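Local coordinates for peptidoglycan recognition protein-LC isoform LCx (Drosophila melanogaster, PDB 2F2L), which binds a monomeric muropeptide, a GlcNAc-anhydroMurNAc tetrapeptide containing meso-diaminopimelic acid, and probably serves in recognition of bacteria by innate immunity, at residues L4-W9 and W61-Y66; E116-L121 and K158-W163. All coordinates share one frame; numbering follows the deposited sequence.

Contact 1 of 2, residues L4-W9 and W61-Y66. With MLD (glcnac(beta1-4)-murnac(1,6-anhydro)-L-ala-gamma-D-glu-meso-a2pm-D-ala), chain G.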
loop_
_atom_site.group_PDB
_atom_site.type_symbol
_atom_site.label_atom_id
_atom_site.label_comp_id
_atom_site.label_asym_id
_atom_site.label_seq_id
_atom_site.Cartn_x
_atom_site.Cartn_y
_atom_site.Cartn_z
ATOM N N LEU B 4 2.523 20.161 -12.198
ATOM C CA LEU B 4 3.230 19.323 -13.169
ATOM C C LEU B 4 2.235 18.424 -13.904
ATOM O O LEU B 4 1.562 17.603 -13.288
ATOM C CB LEU B 4 4.285 18.454 -12.472
ATOM C CG LEU B 4 5.500 19.168 -11.900
ATOM C CD1 LEU B 4 6.414 18.177 -11.171
ATOM C CD2 LEU B 4 6.257 19.883 -13.019
ATOM N N LYS B 5 2.159 18.576 -15.219
ATOM C CA LYS B 5 1.316 17.723 -16.047
ATOM C C LYS B 5 1.758 16.254 -16.027
ATOM O O LYS B 5 2.913 15.943 -15.705
ATOM C CB LYS B 5 1.300 18.228 -17.475
ATOM C CG LYS B 5 0.633 19.569 -17.624
ATOM C CD LYS B 5 0.740 20.092 -19.046
ATOM C CE LYS B 5 0.140 21.469 -19.142
ATOM N NZ LYS B 5 -0.099 21.861 -20.564
ATOM N N VAL B 6 0.837 15.366 -16.398
ATOM C CA VAL B 6 1.115 13.918 -16.399
ATOM C C VAL B 6 2.447 13.612 -17.088
ATOM O O VAL B 6 3.313 12.919 -16.529
ATOM C CB VAL B 6 -0.028 13.097 -17.047
ATOM C CG1 VAL B 6 0.334 11.611 -17.096
ATOM C CG2 VAL B 6 -1.332 13.301 -16.277
ATOM N N ALA B 7 2.628 14.175 -18.275
ATOM C CA ALA B 7 3.839 13.955 -19.049
ATOM C C ALA B 7 5.083 14.484 -18.337
ATOM O O ALA B 7 6.168 13.913 -18.465
ATOM C CB ALA B 7 3.706 14.599 -20.426
ATOM N N GLU B 8 4.924 15.577 -17.593
ATOM C CA GLU B 8 6.049 16.198 -16.906
ATOM C C GLU B 8 6.540 15.385 -15.707
ATOM O O GLU B 8 7.721 15.470 -15.369
ATOM C CB GLU B 8 5.724 17.645 -16.524
ATOM C CG GLU B 8 5.728 18.572 -17.742
ATOM C CD GLU B 8 5.020 19.902 -17.520
ATOM O OE1 GLU B 8 5.035 20.735 -18.453
ATOM O OE2 GLU B 8 4.444 20.125 -16.436
ATOM N N TRP B 9 5.658 14.608 -15.069
ATOM C CA TRP B 9 6.120 13.664 -14.043
ATOM C C TRP B 9 6.349 12.241 -14.581
ATOM O O TRP B 9 6.609 11.303 -13.826
ATOM C CB TRP B 9 5.239 13.672 -12.774
ATOM C CG TRP B 9 3.767 13.498 -12.901
ATOM C CD1 TRP B 9 2.828 14.485 -12.861
ATOM C CD2 TRP B 9 3.040 12.258 -12.955
ATOM N NE1 TRP B 9 1.569 13.949 -12.925
ATOM C CE2 TRP B 9 1.673 12.582 -12.997
ATOM C CE3 TRP B 9 3.415 10.910 -13.006
ATOM C CZ2 TRP B 9 0.679 11.606 -13.078
ATOM C CZ3 TRP B 9 2.431 9.944 -13.085
ATOM C CH2 TRP B 9 1.083 10.292 -13.129
ATOM N N TRP B 61 -8.099 0.450 -13.511
ATOM C CA TRP B 61 -8.811 1.684 -13.912
ATOM C C TRP B 61 -8.173 2.304 -15.161
ATOM O O TRP B 61 -7.103 1.872 -15.624
ATOM C CB TRP B 61 -8.867 2.688 -12.749
ATOM C CG TRP B 61 -9.499 2.117 -11.497
ATOM C CD1 TRP B 61 -10.348 1.041 -11.421
ATOM C CD2 TRP B 61 -9.352 2.605 -10.156
ATOM N NE1 TRP B 61 -10.716 0.824 -10.118
ATOM C CE2 TRP B 61 -10.118 1.767 -9.321
ATOM C CE3 TRP B 61 -8.645 3.671 -9.577
ATOM C CZ2 TRP B 61 -10.202 1.964 -7.934
ATOM C CZ3 TRP B 61 -8.715 3.852 -8.200
ATOM C CH2 TRP B 61 -9.484 3.003 -7.392
ATOM N N ASP B 62 -8.824 3.320 -15.709
ATOM C CA ASP B 62 -8.406 3.898 -16.996
ATOM C C ASP B 62 -7.328 5.002 -16.900
ATOM O O ASP B 62 -6.772 5.445 -17.909
ATOM C CB ASP B 62 -9.642 4.422 -17.717
ATOM C CG ASP B 62 -10.555 3.298 -18.210
ATOM O OD1 ASP B 62 -10.035 2.220 -18.586
ATOM O OD2 ASP B 62 -11.788 3.516 -18.250
ATOM N N HIS B 63 -7.022 5.419 -15.681
ATOM C CA HIS B 63 -6.036 6.456 -15.424
ATOM C C HIS B 63 -5.790 6.475 -13.918
ATOM O O HIS B 63 -6.508 5.824 -13.140
ATOM C CB HIS B 63 -6.578 7.832 -15.890
ATOM C CG HIS B 63 -5.520 8.829 -16.259
ATOM N ND1 HIS B 63 -4.196 8.686 -15.905
ATOM C CD2 HIS B 63 -5.603 10.008 -16.922
ATOM C CE1 HIS B 63 -3.507 9.720 -16.354
ATOM N NE2 HIS B 63 -4.336 10.532 -16.980
ATOM N N ILE B 64 -4.790 7.229 -13.492
ATOM C CA ILE B 64 -4.651 7.534 -12.073
ATOM C C ILE B 64 -5.988 8.142 -11.610
ATOM O O ILE B 64 -6.632 8.911 -12.340
ATOM C CB ILE B 64 -3.472 8.475 -11.830
ATOM C CG1 ILE B 64 -3.089 8.511 -10.359
ATOM C CG2 ILE B 64 -3.776 9.893 -12.338
ATOM C CD1 ILE B 64 -1.741 9.124 -10.128
ATOM N N GLY B 65 -6.412 7.754 -10.418
ATOM C CA GLY B 65 -7.764 8.013 -9.944
ATOM C C GLY B 65 -8.012 9.437 -9.501
ATOM O O GLY B 65 -9.125 9.909 -9.569
ATOM N N TYR B 66 -6.973 10.127 -9.056
ATOM C CA TYR B 66 -7.144 11.477 -8.528
ATOM C C TYR B 66 -7.210 12.532 -9.635
ATOM O O TYR B 66 -6.699 12.346 -10.732
ATOM C CB TYR B 66 -6.025 11.807 -7.547
ATOM C CG TYR B 66 -5.859 10.785 -6.426
ATOM C CD1 TYR B 66 -6.902 10.524 -5.537
ATOM C CD2 TYR B 66 -4.676 10.055 -6.288
ATOM C CE1 TYR B 66 -6.765 9.584 -4.506
ATOM C CE2 TYR B 66 -4.513 9.113 -5.254
ATOM C CZ TYR B 66 -5.564 8.881 -4.375
ATOM O OH TYR B 66 -5.420 7.976 -3.359
HETATM C CAA MLD G . -4.589 4.652 5.994
HETATM C CAB MLD G . -5.806 4.579 5.083
HETATM O OAC MLD G . -6.274 5.594 4.584
HETATM N N2 MLD G . -6.282 3.353 4.889
HETATM C C2 MLD G . -7.461 3.049 4.085
HETATM C C3 MLD G . -8.385 2.193 4.955
HETATM O O3 MLD G . -8.786 2.871 6.162
HETATM C C4 MLD G . -9.576 1.686 4.150
HETATM O O4 MLD G . -10.266 0.758 4.968
HETATM C C5 MLD G . -9.075 0.970 2.891
HETATM C C6 MLD G . -10.162 0.505 1.905
HETATM O O6 MLD G . -9.533 -0.350 0.907
HETATM O O5 MLD G . -8.296 1.904 2.149
HETATM C C1 MLD G . -7.079 2.279 2.833
HETATM O O1 MLD G . -6.342 3.129 1.993
HETATM C CA4 MLD G . -5.751 2.411 0.884
HETATM C CA5 MLD G . -4.544 1.533 1.213
HETATM O OA5 MLD G . -3.314 1.914 0.508
HETATM C CA6 MLD G . -4.908 0.274 0.504
HETATM O OA6 MLD G . -4.531 0.516 -0.837
HETATM C CA1 MLD G . -3.728 1.733 -0.856
HETATM C CA2 MLD G . -4.638 2.895 -1.287
HETATM N NAD MLD G . -3.828 3.944 -1.942
HETATM C CAE MLD G . -4.082 4.391 -3.159
HETATM C CAF MLD G . -3.121 5.456 -3.647
HETATM O OAG MLD G . -5.022 4.010 -3.856
HETATM C CA3 MLD G . -5.353 3.512 -0.087
HETATM O OAH MLD G . -6.572 4.234 -0.482
HETATM C CAI MLD G . -6.410 5.671 -0.574
HETATM C CAJ MLD G . -6.719 6.374 0.727
HETATM C CAL MLD G . -7.364 6.215 -1.658
HETATM O OAM MLD G . -7.402 7.431 -1.813
HETATM N N MLD G . -8.083 5.357 -2.382
HETATM C CA MLD G . -8.993 5.756 -3.463
HETATM C CB MLD G . -8.142 5.779 -4.737
HETATM C C MLD G . -10.057 4.652 -3.592
HETATM O O MLD G . -9.714 3.472 -3.708
HETATM N NAN MLD G . -11.314 5.083 -3.536
HETATM C CAO MLD G . -12.510 4.232 -3.633
HETATM C CAP MLD G . -13.535 4.563 -2.499
HETATM O OBA MLD G . -14.698 4.209 -2.710
HETATM O OAQ MLD G . -13.169 5.186 -1.473
HETATM C CBB MLD G . -13.246 4.561 -4.927
HETATM C CBC MLD G . -12.524 4.151 -6.199
HETATM C CBD MLD G . -13.427 4.468 -7.404
HETATM O OBE MLD G . -14.288 5.347 -7.351
HETATM N NBF MLD G . -13.211 3.733 -8.475
HETATM C CBG MLD G . -13.985 3.909 -9.710
HETATM C CBH MLD G . -15.443 3.463 -9.481
HETATM O OBI MLD G . -15.701 2.422 -8.878
HETATM N NBJ MLD G . -16.369 4.302 -9.942
HETATM C CBK MLD G . -17.826 4.056 -9.848
HETATM C CBL MLD G . -18.413 4.119 -11.262
HETATM C CBM MLD G . -18.579 5.081 -8.973
HETATM O OBO MLD G . -18.078 6.227 -8.829
HETATM O OBN MLD G . -19.666 4.689 -8.480
HETATM C CBP MLD G . -13.302 3.109 -10.832
HETATM C CBQ MLD G . -13.798 3.531 -12.226
HETATM C CBR MLD G . -12.998 2.836 -13.331
HETATM C CBS MLD G . -13.041 3.582 -14.666
HETATM C CBT MLD G . -12.178 4.848 -14.570
HETATM O OBV MLD G . -10.947 4.683 -14.567
HETATM O OBU MLD G . -12.765 5.948 -14.510
HETATM N NBW MLD G . -14.427 3.942 -14.989
#
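Val-6 and Trp-9, in the loop after strand 3-4, meet His-63 and Ile-64 in the loop between helix 41-58 and strand 68-70 of a peptidoglycan recognition protein domain with the amidase-like fold. Two loose van der Waals approaches make the junction, and only the second is between apolar groups. Val-6 sends its CG2 branch obliquely toward the imidazole, 4.1 Å from His-63 NE2, and the two side chains run past each other in opposite directions. Beside them, the indole reaches across with the far corner of its six-membered ring, Trp-9 CH2 lying 4.3 Å from Ile-64 CD1. Ile-64 gets there by an extended chain, CG1 anti to the backbone N (chi1 -165°). The indole is fixed in turn by its NE1, bonded to Glu-78 O, while Val-6 O sits over one of its faces.

The other side of the 61-66 loop lines the ligand pocket. The Trp-61 indole offers a face to the diaminopimelate side chain, with MLD CBP 3.5 Å above the plane and shifted toward the rim; Trp-59 stacks with the same indole. One residue on, Asp-62 N grips the carboxylate of that side chain in a nearly straight bond (169°) of 2.8 Å to MLD OBV. Four residues further, Tyr-66 OH donates to the lactyl carbonyl oxygen MLD OAM at 2.6 Å, and this oxygen lies in the plane of the phenol ring, at its edge.

Contact 2 of 2, residues E116-L121 and K158-W163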
loop_
_atom_site.group_PDB
_atom_site.type_symbol
_atom_site.label_atom_id
_atom_site.label_comp_id
_atom_site.label_asym_id
_atom_site.label_seq_id
_atom_site.Cartn_x
_atom_site.Cartn_y
_atom_site.Cartn_z
ATOM N N GLU B 116 0.238 24.648 1.861
ATOM C CA GLU B 116 0.256 25.837 1.006
ATOM C C GLU B 116 -0.116 25.508 -0.452
ATOM O O GLU B 116 -0.935 26.214 -1.064
ATOM C CB GLU B 116 1.611 26.553 1.105
ATOM C CG GLU B 116 1.761 27.371 2.412
ATOM C CD GLU B 116 3.138 27.953 2.629
ATOM O OE1 GLU B 116 4.078 27.645 1.855
ATOM O OE2 GLU B 116 3.280 28.728 3.602
ATOM N N ALA B 117 0.445 24.431 -0.995
ATOM C CA ALA B 117 0.134 24.003 -2.378
ATOM C C ALA B 117 -1.359 23.714 -2.575
ATOM O O ALA B 117 -1.957 24.123 -3.563
ATOM C CB ALA B 117 0.944 22.780 -2.754
ATOM N N CYS B 118 -1.953 23.003 -1.637
ATOM C CA CYS B 118 -3.367 22.654 -1.721
ATOM C C CYS B 118 -4.256 23.902 -1.638
ATOM O O CYS B 118 -5.257 24.009 -2.343
ATOM C CB CYS B 118 -3.721 21.664 -0.623
ATOM S SG CYS B 118 -5.385 21.045 -0.711
ATOM N N GLN B 119 -3.895 24.843 -0.769
ATOM C CA GLN B 119 -4.661 26.091 -0.644
ATOM C C GLN B 119 -4.613 26.866 -1.960
ATOM O O GLN B 119 -5.636 27.386 -2.424
ATOM C CB GLN B 119 -4.161 26.935 0.560
ATOM C CG GLN B 119 -4.474 26.260 1.903
ATOM C CD GLN B 119 -3.828 26.887 3.146
ATOM O OE1 GLN B 119 -2.864 27.648 3.079
ATOM N NE2 GLN B 119 -4.368 26.526 4.305
ATOM N N LEU B 120 -3.429 26.913 -2.576
ATOM C CA LEU B 120 -3.251 27.622 -3.850
ATOM C C LEU B 120 -3.990 26.927 -4.991
ATOM O O LEU B 120 -4.549 27.574 -5.861
ATOM C CB LEU B 120 -1.763 27.757 -4.203
ATOM C CG LEU B 120 -0.902 28.722 -3.376
ATOM C CD1 LEU B 120 0.543 28.608 -3.797
ATOM C CD2 LEU B 120 -1.371 30.185 -3.486
ATOM N N LEU B 121 -3.958 25.599 -4.989
ATOM C CA LEU B 121 -4.667 24.815 -5.990
ATOM C C LEU B 121 -6.167 25.117 -5.954
ATOM O O LEU B 121 -6.771 25.394 -6.996
ATOM C CB LEU B 121 -4.402 23.324 -5.761
ATOM C CG LEU B 121 -5.131 22.340 -6.664
ATOM C CD1 LEU B 121 -4.857 22.614 -8.112
ATOM C CD2 LEU B 121 -4.710 20.950 -6.269
ATOM N N LYS B 158 -10.928 20.075 8.575
ATOM C CA LYS B 158 -12.166 20.376 9.307
ATOM C C LYS B 158 -12.267 21.840 9.743
ATOM O O LYS B 158 -13.357 22.312 9.995
ATOM C CB LYS B 158 -12.315 19.507 10.561
ATOM C CG LYS B 158 -13.111 18.248 10.353
ATOM C CD LYS B 158 -13.419 17.536 11.681
ATOM C CE LYS B 158 -14.467 18.287 12.486
ATOM N NZ LYS B 158 -15.225 17.391 13.406
ATOM N N LYS B 159 -11.136 22.532 9.866
ATOM C CA LYS B 159 -11.115 23.950 10.250
ATOM C C LYS B 159 -11.018 24.912 9.067
ATOM O O LYS B 159 -10.938 26.128 9.270
ATOM C CB LYS B 159 -9.952 24.221 11.191
ATOM C CG LYS B 159 -10.053 23.497 12.513
ATOM C CD LYS B 159 -8.692 23.418 13.151
ATOM C CE LYS B 159 -8.745 22.911 14.578
ATOM N NZ LYS B 159 -7.534 22.100 14.858
ATOM N N TRP B 160 -11.018 24.381 7.846
ATOM C CA TRP B 160 -11.012 25.212 6.649
ATOM C C TRP B 160 -12.421 25.734 6.346
ATOM O O TRP B 160 -13.413 25.027 6.561
ATOM C CB TRP B 160 -10.458 24.430 5.451
ATOM C CG TRP B 160 -8.964 24.206 5.492
ATOM C CD1 TRP B 160 -8.109 24.507 6.522
ATOM C CD2 TRP B 160 -8.157 23.606 4.465
ATOM N NE1 TRP B 160 -6.829 24.162 6.181
ATOM C CE2 TRP B 160 -6.830 23.601 4.929
ATOM C CE3 TRP B 160 -8.432 23.088 3.189
ATOM C CZ2 TRP B 160 -5.768 23.087 4.168
ATOM C CZ3 TRP B 160 -7.381 22.576 2.435
ATOM C CH2 TRP B 160 -6.067 22.582 2.925
ATOM N N PRO B 161 -12.517 26.978 5.837
ATOM C CA PRO B 161 -13.827 27.613 5.713
ATOM C C PRO B 161 -14.812 26.870 4.792
ATOM O O PRO B 161 -16.022 26.908 5.043
ATOM C CB PRO B 161 -13.488 29.005 5.151
ATOM C CG PRO B 161 -12.045 29.214 5.524
ATOM C CD PRO B 161 -11.448 27.868 5.346
ATOM N N HIS B 162 -14.313 26.190 3.766
ATOM C CA HIS B 162 -15.198 25.459 2.859
ATOM C C HIS B 162 -15.632 24.074 3.360
ATOM O O HIS B 162 -16.463 23.420 2.721
ATOM C CB HIS B 162 -14.550 25.348 1.488
ATOM C CG HIS B 162 -14.452 26.660 0.770
ATOM N ND1 HIS B 162 -15.407 27.087 -0.128
ATOM C CD2 HIS B 162 -13.520 27.644 0.826
ATOM C CE1 HIS B 162 -15.068 28.278 -0.594
ATOM N NE2 HIS B 162 -13.922 28.633 -0.039
ATOM N N TRP B 163 -15.072 23.622 4.487
ATOM C CA TRP B 163 -15.404 22.303 5.008
ATOM C C TRP B 163 -16.904 22.219 5.279
ATOM O O TRP B 163 -17.513 23.188 5.735
ATOM C CB TRP B 163 -14.594 21.949 6.267
ATOM C CG TRP B 163 -14.979 20.580 6.824
ATOM C CD1 TRP B 163 -14.626 19.351 6.319
ATOM C CD2 TRP B 163 -15.819 20.314 7.957
ATOM N NE1 TRP B 163 -15.189 18.352 7.073
ATOM C CE2 TRP B 163 -15.921 18.913 8.083
ATOM C CE3 TRP B 163 -16.496 21.124 8.876
ATOM C CZ2 TRP B 163 -16.670 18.309 9.090
ATOM C CZ3 TRP B 163 -17.235 20.520 9.883
ATOM C CH2 TRP B 163 -17.318 19.127 9.977
#
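Cys-118 and Gln-119, neighbours on helix 112-127, both reach for Trp-160, the aromatic residue that the chain puts down soon after helix 151-157. Cys-118 throws its sulfur outward from the helix, SG anti to the backbone N (chi1 -175°), so that it meets the outer end of the indole. There SG is 4.0 Å from Trp-160 CH2, and it lies 5.2 Å from the centroid of the six-membered ring of Trp-160. At 88° off the ring normal, this is an edge-on sulfur-aromatic contact. Gln-119 takes a different first torsion, with CG anti to its carbonyl carbon and beside its own N, and runs extended beyond CG. Its CG skirts Trp-160 CZ2 at 4.1 Å, and its NE2 comes obliquely to 3.7 Å from that same CZ2, with amide and ring planes 51° apart.

Leu-115 and Leu-122 of the same helix also touch Trp-160, so the indole packs the C-terminal tail against helix 112-127. The backbone leaves the indole through a type I turn closed by Trp-163 N to Trp-160 O (3.0 Å), and His-162 in that turn stacks on Tyr-135. Across the interface itself the chemistry is dispersion and weak electrostatics: a polarisable sulfur faces C-H groups of the ring rim, which carry slight positive charge, an attraction that is probably modest and depends more on fit than on any directed bond.

Contact 1 is the more buried of the two, with three of its four touching residues in the interior; contact 2 is only partly buried, and Gln-119 lies toward its solvent side. They share no helix or strand and sit on opposite sides of the chain's centre, about 22 Å apart between centres and about 9 Å between nearest atoms. Each joins a loop to another part of the fold through weak van der Waals touches; in contact 2 both fall on one tryptophan, in contact 1 they are two separate pairs. One loop of contact 1 also binds the muropeptide, by hydrogen bonds and by packing of an aliphatic chain over an indole face. Contact 2 is plain packing, with the Cys-118 side chain about 14 Å from the ligand.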